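PDB 3WX4: anti-restriction endonuclease, which mimics DNA, blocking DNA binding by the bacterial histone-like protein H-NS, and strongly inhibits the host McrA endonuclease that cleaves modified cytosine sites. Local coordinates for residues V9-I15 against G59-P65; I17-L21 against I87-F91; E35-L40 against Y81-Y85. All coordinates share one frame; numbering follows the deposited sequence.

Contact 1: residues V9-I15 against G59-P65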
loop_
_atom_site.group_PDB
_atom_site.type_symbol
_atom_site.label_atom_id
_atom_site.label_comp_id
_atom_site.label_asym_id
_atom_site.label_seq_id
_atom_site.Cartn_x
_atom_site.Cartn_y
_atom_site.Cartn_z
ATOM N N VAL A 9 7.666 7.981 5.983
ATOM C CA VAL A 9 7.998 7.166 7.132
ATOM C C VAL A 9 7.503 5.728 7.067
ATOM O O VAL A 9 6.372 5.480 6.665
ATOM C CB VAL A 9 7.443 7.824 8.413
ATOM C CG1 VAL A 9 7.855 7.008 9.644
ATOM C CG2 VAL A 9 8.006 9.278 8.526
ATOM N N GLN A 10 8.356 4.781 7.451
ATOM C CA GLN A 10 7.959 3.361 7.531
ATOM C C GLN A 10 8.038 3.049 9.038
ATOM O O GLN A 10 9.101 3.216 9.631
ATOM C CB GLN A 10 8.941 2.457 6.773
ATOM C CG GLN A 10 8.789 0.966 7.142
ATOM C CD GLN A 10 9.705 0.028 6.324
ATOM O OE1 GLN A 10 10.295 -0.931 6.870
ATOM N NE2 GLN A 10 9.804 0.279 5.024
ATOM N N TYR A 11 6.942 2.614 9.663
ATOM C CA TYR A 11 6.952 2.354 11.093
ATOM C C TYR A 11 7.172 0.871 11.384
ATOM O O TYR A 11 6.828 0.041 10.548
ATOM C CB TYR A 11 5.600 2.727 11.706
ATOM C CG TYR A 11 5.282 4.188 11.590
ATOM C CD1 TYR A 11 5.735 5.079 12.547
ATOM C CD2 TYR A 11 4.615 4.697 10.473
ATOM C CE1 TYR A 11 5.546 6.467 12.396
ATOM C CE2 TYR A 11 4.423 6.083 10.320
ATOM C CZ TYR A 11 4.907 6.950 11.296
ATOM O OH TYR A 11 4.821 8.331 11.151
ATOM N N THR A 12 7.738 0.572 12.558
ATOM C CA THR A 12 7.887 -0.808 13.009
ATOM C C THR A 12 6.896 -0.886 14.150
ATOM O O THR A 12 7.029 -0.194 15.175
ATOM C CB THR A 12 9.283 -1.104 13.516
ATOM O OG1 THR A 12 10.180 -1.053 12.424
ATOM C CG2 THR A 12 9.338 -2.486 14.127
ATOM N N PHE A 13 5.864 -1.681 13.954
ATOM C CA PHE A 13 4.825 -1.837 14.946
ATOM C C PHE A 13 5.005 -3.216 15.584
ATOM O O PHE A 13 4.991 -4.214 14.868
ATOM C CB PHE A 13 3.461 -1.755 14.243
ATOM C CG PHE A 13 2.301 -1.773 15.178
ATOM C CD1 PHE A 13 1.230 -2.639 14.964
ATOM C CD2 PHE A 13 2.258 -0.905 16.279
ATOM C CE1 PHE A 13 0.131 -2.663 15.814
ATOM C CE2 PHE A 13 1.166 -0.897 17.151
ATOM C CZ PHE A 13 0.080 -1.782 16.929
ATOM N N LYS A 14 5.191 -3.272 16.902
ATOM C CA LYS A 14 5.350 -4.549 17.594
ATOM C C LYS A 14 4.024 -4.982 18.113
ATOM O O LYS A 14 3.332 -4.211 18.778
ATOM C CB LYS A 14 6.314 -4.402 18.763
ATOM C CG LYS A 14 6.556 -5.667 19.601
ATOM C CD LYS A 14 7.774 -5.366 20.529
ATOM C CE LYS A 14 7.847 -6.312 21.678
ATOM N NZ LYS A 14 8.813 -5.810 22.672
ATOM N N ILE A 15 3.627 -6.210 17.806
ATOM C CA ILE A 15 2.369 -6.680 18.288
ATOM C C ILE A 15 2.743 -7.731 19.287
ATOM O O ILE A 15 3.067 -8.884 18.942
ATOM C CB ILE A 15 1.493 -7.207 17.130
ATOM C CG1 ILE A 15 1.252 -6.086 16.125
ATOM C CG2 ILE A 15 0.170 -7.687 17.658
ATOM C CD1 ILE A 15 0.418 -6.500 14.905
ATOM N N GLY A 59 6.480 -11.164 15.019
ATOM C CA GLY A 59 5.578 -10.347 15.817
ATOM C C GLY A 59 5.681 -8.837 15.539
ATOM O O GLY A 59 4.853 -8.052 16.063
ATOM N N TYR A 60 6.689 -8.400 14.777
ATOM C CA TYR A 60 6.824 -6.984 14.419
ATOM C C TYR A 60 6.396 -6.860 12.965
ATOM O O TYR A 60 6.656 -7.760 12.173
ATOM C CB TYR A 60 8.253 -6.471 14.411
ATOM C CG TYR A 60 9.105 -6.638 15.642
ATOM C CD1 TYR A 60 8.623 -7.222 16.819
ATOM C CD2 TYR A 60 10.418 -6.189 15.620
ATOM C CE1 TYR A 60 9.456 -7.345 17.949
ATOM C CE2 TYR A 60 11.225 -6.305 16.714
ATOM C CZ TYR A 60 10.736 -6.881 17.867
ATOM O OH TYR A 60 11.593 -6.928 18.934
ATOM N N PHE A 61 5.808 -5.720 12.601
ATOM C CA PHE A 61 5.333 -5.474 11.218
ATOM C C PHE A 61 5.825 -4.143 10.722
ATOM O O PHE A 61 5.945 -3.221 11.538
ATOM C CB PHE A 61 3.811 -5.467 11.203
ATOM C CG PHE A 61 3.239 -6.781 11.546
ATOM C CD1 PHE A 61 2.897 -7.672 10.538
ATOM C CD2 PHE A 61 3.174 -7.198 12.884
ATOM C CE1 PHE A 61 2.504 -8.973 10.848
ATOM C CE2 PHE A 61 2.790 -8.499 13.225
ATOM C CZ PHE A 61 2.453 -9.402 12.190
ATOM N N TYR A 62 6.158 -4.029 9.439
ATOM C CA TYR A 62 6.519 -2.696 8.949
ATOM C C TYR A 62 5.159 -2.123 8.573
ATOM O O TYR A 62 4.235 -2.881 8.220
ATOM C CB TYR A 62 7.479 -2.704 7.751
ATOM C CG TYR A 62 7.002 -3.420 6.490
ATOM C CD1 TYR A 62 6.048 -2.844 5.665
ATOM C CD2 TYR A 62 7.526 -4.674 6.132
ATOM C CE1 TYR A 62 5.606 -3.479 4.508
ATOM C CE2 TYR A 62 7.098 -5.346 4.985
ATOM C CZ TYR A 62 6.131 -4.741 4.170
ATOM O OH TYR A 62 5.632 -5.335 3.039
ATOM N N VAL A 63 4.999 -0.800 8.693
ATOM C CA VAL A 63 3.708 -0.179 8.377
ATOM C C VAL A 63 4.032 1.135 7.655
ATOM O O VAL A 63 4.868 1.915 8.143
ATOM C CB VAL A 63 2.910 0.132 9.655
ATOM C CG1 VAL A 63 1.611 0.812 9.303
ATOM C CG2 VAL A 63 2.576 -1.145 10.393
ATOM N N ILE A 64 3.455 1.319 6.470
ATOM C CA ILE A 64 3.645 2.521 5.674
ATOM C C ILE A 64 2.262 3.055 5.290
ATOM O O ILE A 64 1.563 2.480 4.440
ATOM C CB ILE A 64 4.449 2.243 4.386
ATOM C CG1 ILE A 64 5.796 1.613 4.744
ATOM C CG2 ILE A 64 4.776 3.589 3.642
ATOM C CD1 ILE A 64 6.472 0.910 3.560
ATOM N N PRO A 65 1.841 4.159 5.931
ATOM C CA PRO A 65 0.540 4.790 5.670
ATOM C C PRO A 65 0.639 5.614 4.403
ATOM O O PRO A 65 1.731 6.109 4.069
ATOM C CB PRO A 65 0.327 5.654 6.921
ATOM C CG PRO A 65 1.712 6.139 7.195
ATOM C CD PRO A 65 2.561 4.864 7.006
#

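Contact 2: residues I17-L21 against I87-F91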
loop_
_atom_site.group_PDB
_atom_site.type_symbol
_atom_site.label_atom_id
_atom_site.label_comp_id
_atom_site.label_asym_id
_atom_site.label_seq_id
_atom_site.Cartn_x
_atom_site.Cartn_y
_atom_site.Cartn_z
ATOM N N ILE A 17 1.179 -9.734 21.556
ATOM C CA ILE A 17 0.554 -11.037 21.628
ATOM C C ILE A 17 0.973 -11.952 20.461
ATOM O O ILE A 17 1.008 -13.183 20.628
ATOM C CB ILE A 17 -0.983 -10.944 21.727
ATOM C CG1 ILE A 17 -1.510 -12.224 22.333
ATOM C CG2 ILE A 17 -1.638 -10.697 20.345
ATOM C CD1 ILE A 17 -2.977 -12.133 22.854
ATOM N N LEU A 18 1.313 -11.364 19.313
ATOM C CA LEU A 18 1.731 -12.208 18.156
ATOM C C LEU A 18 3.153 -12.641 18.357
ATOM O O LEU A 18 3.509 -13.784 17.996
ATOM C CB LEU A 18 1.619 -11.471 16.808
ATOM C CG LEU A 18 0.171 -11.479 16.270
ATOM C CD1 LEU A 18 0.089 -10.476 15.076
ATOM C CD2 LEU A 18 -0.285 -12.925 15.855
ATOM N N GLU A 19 3.988 -11.737 18.905
ATOM C CA GLU A 19 5.371 -12.129 19.178
ATOM C C GLU A 19 5.354 -13.300 20.182
ATOM O O GLU A 19 6.104 -14.270 20.031
ATOM C CB GLU A 19 6.176 -10.985 19.792
ATOM C CG GLU A 19 7.570 -11.410 20.241
ATOM C CD GLU A 19 8.371 -10.260 20.833
ATOM O OE1 GLU A 19 7.773 -9.557 21.707
ATOM O OE2 GLU A 19 9.546 -10.079 20.431
ATOM N N LYS A 20 4.509 -13.229 21.205
ATOM C CA LYS A 20 4.442 -14.317 22.153
ATOM C C LYS A 20 3.906 -15.612 21.522
ATOM O O LYS A 20 4.320 -16.706 21.927
ATOM C CB LYS A 20 3.562 -13.960 23.346
ATOM C CG LYS A 20 4.300 -13.192 24.388
ATOM C CD LYS A 20 3.322 -12.560 25.373
ATOM C CE LYS A 20 4.021 -12.304 26.712
ATOM N NZ LYS A 20 4.422 -13.617 27.406
ATOM N N LEU A 21 2.930 -15.496 20.613
ATOM C CA LEU A 21 2.406 -16.699 19.959
ATOM C C LEU A 21 3.529 -17.371 19.146
ATOM O O LEU A 21 3.661 -18.624 19.132
ATOM C CB LEU A 21 1.251 -16.336 19.017
ATOM C CG LEU A 21 0.634 -17.576 18.329
ATOM C CD1 LEU A 21 -0.061 -18.406 19.361
ATOM C CD2 LEU A 21 -0.331 -17.147 17.235
ATOM N N ILE A 87 -6.141 -14.635 20.259
ATOM C CA ILE A 87 -4.918 -15.375 20.496
ATOM C C ILE A 87 -4.704 -15.729 21.986
ATOM O O ILE A 87 -4.025 -16.695 22.300
ATOM C CB ILE A 87 -3.769 -14.601 19.921
ATOM C CG1 ILE A 87 -4.047 -14.386 18.409
ATOM C CG2 ILE A 87 -2.448 -15.450 20.097
ATOM C CD1 ILE A 87 -3.186 -13.358 17.738
ATOM N N GLU A 88 -5.313 -14.953 22.887
ATOM C CA GLU A 88 -5.220 -15.235 24.323
ATOM C C GLU A 88 -5.603 -16.702 24.586
ATOM O O GLU A 88 -5.061 -17.339 25.462
ATOM C CB GLU A 88 -6.191 -14.324 25.107
ATOM C CG GLU A 88 -5.773 -12.856 25.104
ATOM C CD GLU A 88 -6.240 -12.087 23.862
ATOM O OE1 GLU A 88 -7.100 -12.607 23.084
ATOM O OE2 GLU A 88 -5.736 -10.948 23.685
ATOM N N ASP A 89 -6.572 -17.212 23.836
ATOM C CA ASP A 89 -7.022 -18.579 23.998
ATOM C C ASP A 89 -5.870 -19.596 24.029
ATOM O O ASP A 89 -5.860 -20.524 24.840
ATOM C CB ASP A 89 -7.939 -18.991 22.837
ATOM C CG ASP A 89 -9.354 -18.374 22.921
ATOM O OD1 ASP A 89 -9.610 -17.493 23.774
ATOM O OD2 ASP A 89 -10.213 -18.774 22.096
ATOM N N TYR A 90 -4.900 -19.425 23.139
ATOM C CA TYR A 90 -3.816 -20.417 23.046
ATOM C C TYR A 90 -2.939 -20.542 24.244
ATOM O O TYR A 90 -2.497 -21.651 24.601
ATOM C CB TYR A 90 -2.974 -20.128 21.801
ATOM C CG TYR A 90 -3.835 -20.171 20.568
ATOM C CD1 TYR A 90 -4.432 -21.366 20.147
ATOM C CD2 TYR A 90 -4.124 -19.004 19.865
ATOM C CE1 TYR A 90 -5.304 -21.385 19.042
ATOM C CE2 TYR A 90 -4.984 -19.005 18.774
ATOM C CZ TYR A 90 -5.566 -20.194 18.371
ATOM O OH TYR A 90 -6.399 -20.156 17.292
ATOM N N PHE A 91 -2.655 -19.412 24.881
ATOM C CA PHE A 91 -1.784 -19.480 26.039
ATOM C C PHE A 91 -2.379 -20.253 27.200
ATOM O O PHE A 91 -1.652 -20.729 28.070
ATOM C CB PHE A 91 -1.379 -18.071 26.455
ATOM C CG PHE A 91 -0.659 -17.337 25.372
ATOM C CD1 PHE A 91 0.653 -17.698 25.007
ATOM C CD2 PHE A 91 -1.304 -16.328 24.650
ATOM C CE1 PHE A 91 1.298 -17.049 23.935
ATOM C CE2 PHE A 91 -0.669 -15.676 23.583
ATOM C CZ PHE A 91 0.631 -16.025 23.220
#

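Contact 3: residues E35-L40 against Y81-Y85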
loop_
_atom_site.group_PDB
_atom_site.type_symbol
_atom_site.label_atom_id
_atom_site.label_comp_id
_atom_site.label_asym_id
_atom_site.label_seq_id
_atom_site.Cartn_x
_atom_site.Cartn_y
_atom_site.Cartn_z
ATOM N N GLU A 35 -2.566 -14.607 7.005
ATOM C CA GLU A 35 -3.962 -14.290 6.713
ATOM C C GLU A 35 -4.203 -12.858 7.165
ATOM O O GLU A 35 -4.902 -12.097 6.490
ATOM C CB GLU A 35 -4.929 -15.205 7.441
ATOM C CG GLU A 35 -6.380 -14.825 7.164
ATOM C CD GLU A 35 -7.408 -15.674 7.912
ATOM O OE1 GLU A 35 -7.940 -16.606 7.284
ATOM O OE2 GLU A 35 -7.712 -15.428 9.126
ATOM N N LEU A 36 -3.574 -12.466 8.276
ATOM C CA LEU A 36 -3.742 -11.116 8.777
ATOM C C LEU A 36 -3.299 -10.073 7.753
ATOM O O LEU A 36 -4.037 -9.096 7.428
ATOM C CB LEU A 36 -2.980 -10.945 10.100
ATOM C CG LEU A 36 -2.883 -9.519 10.652
ATOM C CD1 LEU A 36 -4.265 -9.086 11.133
ATOM C CD2 LEU A 36 -1.886 -9.502 11.863
ATOM N N VAL A 37 -2.100 -10.253 7.230
ATOM C CA VAL A 37 -1.536 -9.344 6.252
ATOM C C VAL A 37 -2.365 -9.365 4.975
ATOM O O VAL A 37 -2.605 -8.342 4.352
ATOM C CB VAL A 37 -0.059 -9.758 5.936
ATOM C CG1 VAL A 37 0.458 -9.015 4.727
ATOM C CG2 VAL A 37 0.825 -9.396 7.190
ATOM N N GLU A 38 -2.821 -10.535 4.583
ATOM C CA GLU A 38 -3.587 -10.595 3.345
ATOM C C GLU A 38 -4.927 -9.865 3.496
ATOM O O GLU A 38 -5.312 -9.082 2.613
ATOM C CB GLU A 38 -3.831 -12.046 2.972
ATOM C CG GLU A 38 -4.661 -12.186 1.711
ATOM C CD GLU A 38 -4.789 -13.631 1.359
ATOM O OE1 GLU A 38 -3.731 -14.270 1.130
ATOM O OE2 GLU A 38 -5.938 -14.129 1.358
ATOM N N GLU A 39 -5.620 -10.115 4.602
ATOM C CA GLU A 39 -6.910 -9.478 4.833
ATOM C C GLU A 39 -6.787 -7.986 5.023
ATOM O O GLU A 39 -7.663 -7.252 4.555
ATOM C CB GLU A 39 -7.674 -10.100 6.023
ATOM C CG GLU A 39 -8.320 -11.442 5.653
ATOM C CD GLU A 39 -9.244 -12.038 6.752
ATOM O OE1 GLU A 39 -9.783 -13.173 6.512
ATOM O OE2 GLU A 39 -9.411 -11.388 7.835
ATOM N N LEU A 40 -5.741 -7.522 5.698
ATOM C CA LEU A 40 -5.570 -6.077 5.879
ATOM C C LEU A 40 -5.371 -5.416 4.517
ATOM O O LEU A 40 -5.887 -4.322 4.262
ATOM C CB LEU A 40 -4.390 -5.755 6.799
ATOM C CG LEU A 40 -4.656 -6.049 8.301
ATOM C CD1 LEU A 40 -3.313 -6.042 9.076
ATOM C CD2 LEU A 40 -5.651 -4.988 8.908
ATOM N N TYR A 81 -8.287 -6.359 13.768
ATOM C CA TYR A 81 -8.118 -7.647 13.087
ATOM C C TYR A 81 -7.379 -8.617 13.985
ATOM O O TYR A 81 -7.749 -9.768 14.060
ATOM C CB TYR A 81 -7.329 -7.462 11.794
ATOM C CG TYR A 81 -8.154 -6.873 10.690
ATOM C CD1 TYR A 81 -8.621 -7.671 9.646
ATOM C CD2 TYR A 81 -8.420 -5.499 10.654
ATOM C CE1 TYR A 81 -9.328 -7.115 8.564
ATOM C CE2 TYR A 81 -9.120 -4.931 9.598
ATOM C CZ TYR A 81 -9.567 -5.739 8.553
ATOM O OH TYR A 81 -10.207 -5.171 7.477
ATOM N N VAL A 82 -6.340 -8.150 14.676
ATOM C CA VAL A 82 -5.581 -9.045 15.576
ATOM C C VAL A 82 -6.473 -9.598 16.697
ATOM O O VAL A 82 -6.510 -10.817 16.952
ATOM C CB VAL A 82 -4.315 -8.315 16.196
ATOM C CG1 VAL A 82 -3.677 -9.208 17.348
ATOM C CG2 VAL A 82 -3.314 -7.995 15.096
ATOM N N HIS A 83 -7.242 -8.717 17.351
ATOM C CA HIS A 83 -8.094 -9.187 18.451
ATOM C C HIS A 83 -9.080 -10.222 18.005
ATOM O O HIS A 83 -9.500 -11.095 18.786
ATOM C CB HIS A 83 -8.841 -8.025 19.100
ATOM C CG HIS A 83 -7.934 -7.071 19.793
ATOM N ND1 HIS A 83 -6.981 -7.493 20.699
ATOM C CD2 HIS A 83 -7.815 -5.724 19.710
ATOM C CE1 HIS A 83 -6.311 -6.439 21.141
ATOM N NE2 HIS A 83 -6.795 -5.357 20.558
ATOM N N ASP A 84 -9.473 -10.143 16.744
ATOM C CA ASP A 84 -10.435 -11.107 16.266
ATOM C C ASP A 84 -9.942 -12.557 16.330
ATOM O O ASP A 84 -10.760 -13.462 16.431
ATOM C CB ASP A 84 -10.861 -10.773 14.844
ATOM C CG ASP A 84 -12.085 -11.575 14.425
ATOM O OD1 ASP A 84 -13.121 -11.437 15.129
ATOM O OD2 ASP A 84 -12.014 -12.350 13.432
ATOM N N TYR A 85 -8.620 -12.796 16.263
ATOM C CA TYR A 85 -8.130 -14.179 16.375
ATOM C C TYR A 85 -8.202 -14.701 17.819
ATOM O O TYR A 85 -8.051 -15.901 18.069
ATOM C CB TYR A 85 -6.685 -14.283 15.887
ATOM C CG TYR A 85 -6.567 -14.124 14.399
ATOM C CD1 TYR A 85 -6.782 -15.220 13.548
ATOM C CD2 TYR A 85 -6.310 -12.883 13.834
ATOM C CE1 TYR A 85 -6.748 -15.074 12.176
ATOM C CE2 TYR A 85 -6.272 -12.716 12.427
ATOM C CZ TYR A 85 -6.498 -13.830 11.609
ATOM O OH TYR A 85 -6.511 -13.687 10.229
HETATM O O HOH W 1 -7.472 -11.359 9.424
#

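Contact 1: residues V9-I15 against G59-P65
Ile15 and Phe61 meet at about a right angle, CD1 of Ile15 lying 3.5 Å from CD2 of Phe61. With CG1 of Ile15 anti to its carbonyl carbon (chi1 -60°), the long branch extends to this ring. On the other face of the strands the extended chain of Lys14 runs alongside Tyr60, both pointing the same way, with Lys14 CD 3.7 Å from Tyr60 CE1; Thr12 CG2 comes obliquely toward Tyr60 CD2. The strands are antiparallel members of a three-stranded sheet in which 60-65 is central, and a strand of the second subunit extends the sheet beyond 9-14. Tyr11 and Val63 exchange two backbone hydrogen bonds, as do Phe13 and Phe61, and Ile15 N donates to Gly59 O (2.8 Å) just where helix 16-24 begins. Farther along, Gln10 OE1 sits 3.4 Å from Tyr62 CB, the amide inclined 43° to the ring. Tyr62 CG is wedged between backbone N and carbonyl carbon (chi1 59°), a rotamer that sends the ring off from Gln10. Pro65 CD abuts the edge of the Tyr11 ring in its plane, 4.0 Å from Tyr11 CE2, while Val9 CG1 lies over one face, offset toward the rim.

Contact 2: residues I17-L21 against I87-F91
Helix 16-24 meets the short, weakly bonded helical turn 88-91 through a hydrophobic patch, in which Ile87 packs among Ile17, Leu18 and Leu21. Ile87 CD1 presses on Leu18 CD2 at 3.5 Å, tighter than ordinary carbon contact, and the two side chains cross at about a right angle. Its other branch, CG2, lies 3.9 Å from both methyls of Leu21, CD1 and CD2, and almost as near to Leu21 CB, so that it rests against the whole branched end of that side chain. Ile87 divides the work this way because CG1 stands beside its backbone N (chi1 -58°) while CG2 is anti to it. The contact is mainly apolar, with no hydrogen bond crossing it, and it lays the C-terminal turn against a helix that also meets helix 26-43, through Leu18 on Leu36 and Leu21 on Ile32. Phe91 comes in edge first: its CZ lies 3.5 Å from Leu21 N, near the ring plane, and Ile17 CG1 is at the same rim, 3.8 Å from CE2 of Phe91. From the Lys20 side chain it is CB that meets the ring, 3.6 Å from Phe91 CZ; the charged end leads away. Glu88 bends at chi2 (84°), folding its carboxylate back against Ile17 CD1.

Contact 3: residues E35-L40 against Y81-Y85
Helices 26-43 and 71-84 come nearest in these segments at Leu36 and Tyr81, whose CA atoms are 7.1 Å apart, close enough for side chains to mesh directly. Leu40 CD2 sits over one face of the Tyr81 ring, 3.5 Å from its centroid and 21° off the normal, a CH-pi contact displaced toward the rim at CD2; the two side chains slide past each other in opposite directions. Leu36, with CG anti to the backbone N (chi1 171°), splits its two methyls: CD1 rests on Tyr81 CB at 3.5 Å, while CD2 reaches Val82 CG2 at 3.8 Å. Helices 26-43 and 71-84 pack against each other beside the antiparallel sheet; Leu36 and Val82 also touch helix 16-24, whereas Leu40 packs on strand 47-51. At the more open side the contact turns polar. Tyr85 OH donates to Glu35 OE2 at a modelled 2.4 Å, so short that its exact length is doubtful, with carboxylate and ring 33° apart. The extended chain of Glu35 brings OE2 near the plane of the Tyr85 ring. A water donates both to this hydroxyl (water O to Tyr85 OH 2.6 Å) and to Glu39 (water O to Glu39 OE2 2.5 Å), so Glu39 and Glu35, one helical turn apart, are joined through the water and the Tyr85 hydroxyl. The same water lies in the plane of the Tyr81 ring, at its edge. Asp84 stands nearby, its OD2 6.2 Å from Glu39 OE2, and this gathering of like charges might raise the affinity of the carboxylates for protons; such an acidic patch is consistent with a protein that imitates the charge of DNA. Tyr81 OH finds a weak hydrogen bond from Asn44.

How the contacts relate
From the N terminus, strand 2-14 supplies the first half of contact 1, and the chain returns through two helices and strand 47-51 before 59-65 closes that loop. Contact 2 opens earlier than this closure, at 17-21, and ends last, at 87-91, so it crosses contact 1. Contact 3, between 35-40 and 81-85, also crosses contact 1 but is nested within the loop of contact 2. The three meet in a shared core: Leu18 touches Phe61, Leu36 and Val82, while Ile15 reaches Val82 and Phe61 packs on Val37. Sheet, helices and the turn at 88-91 are thereby tied together by closures that cross or nest.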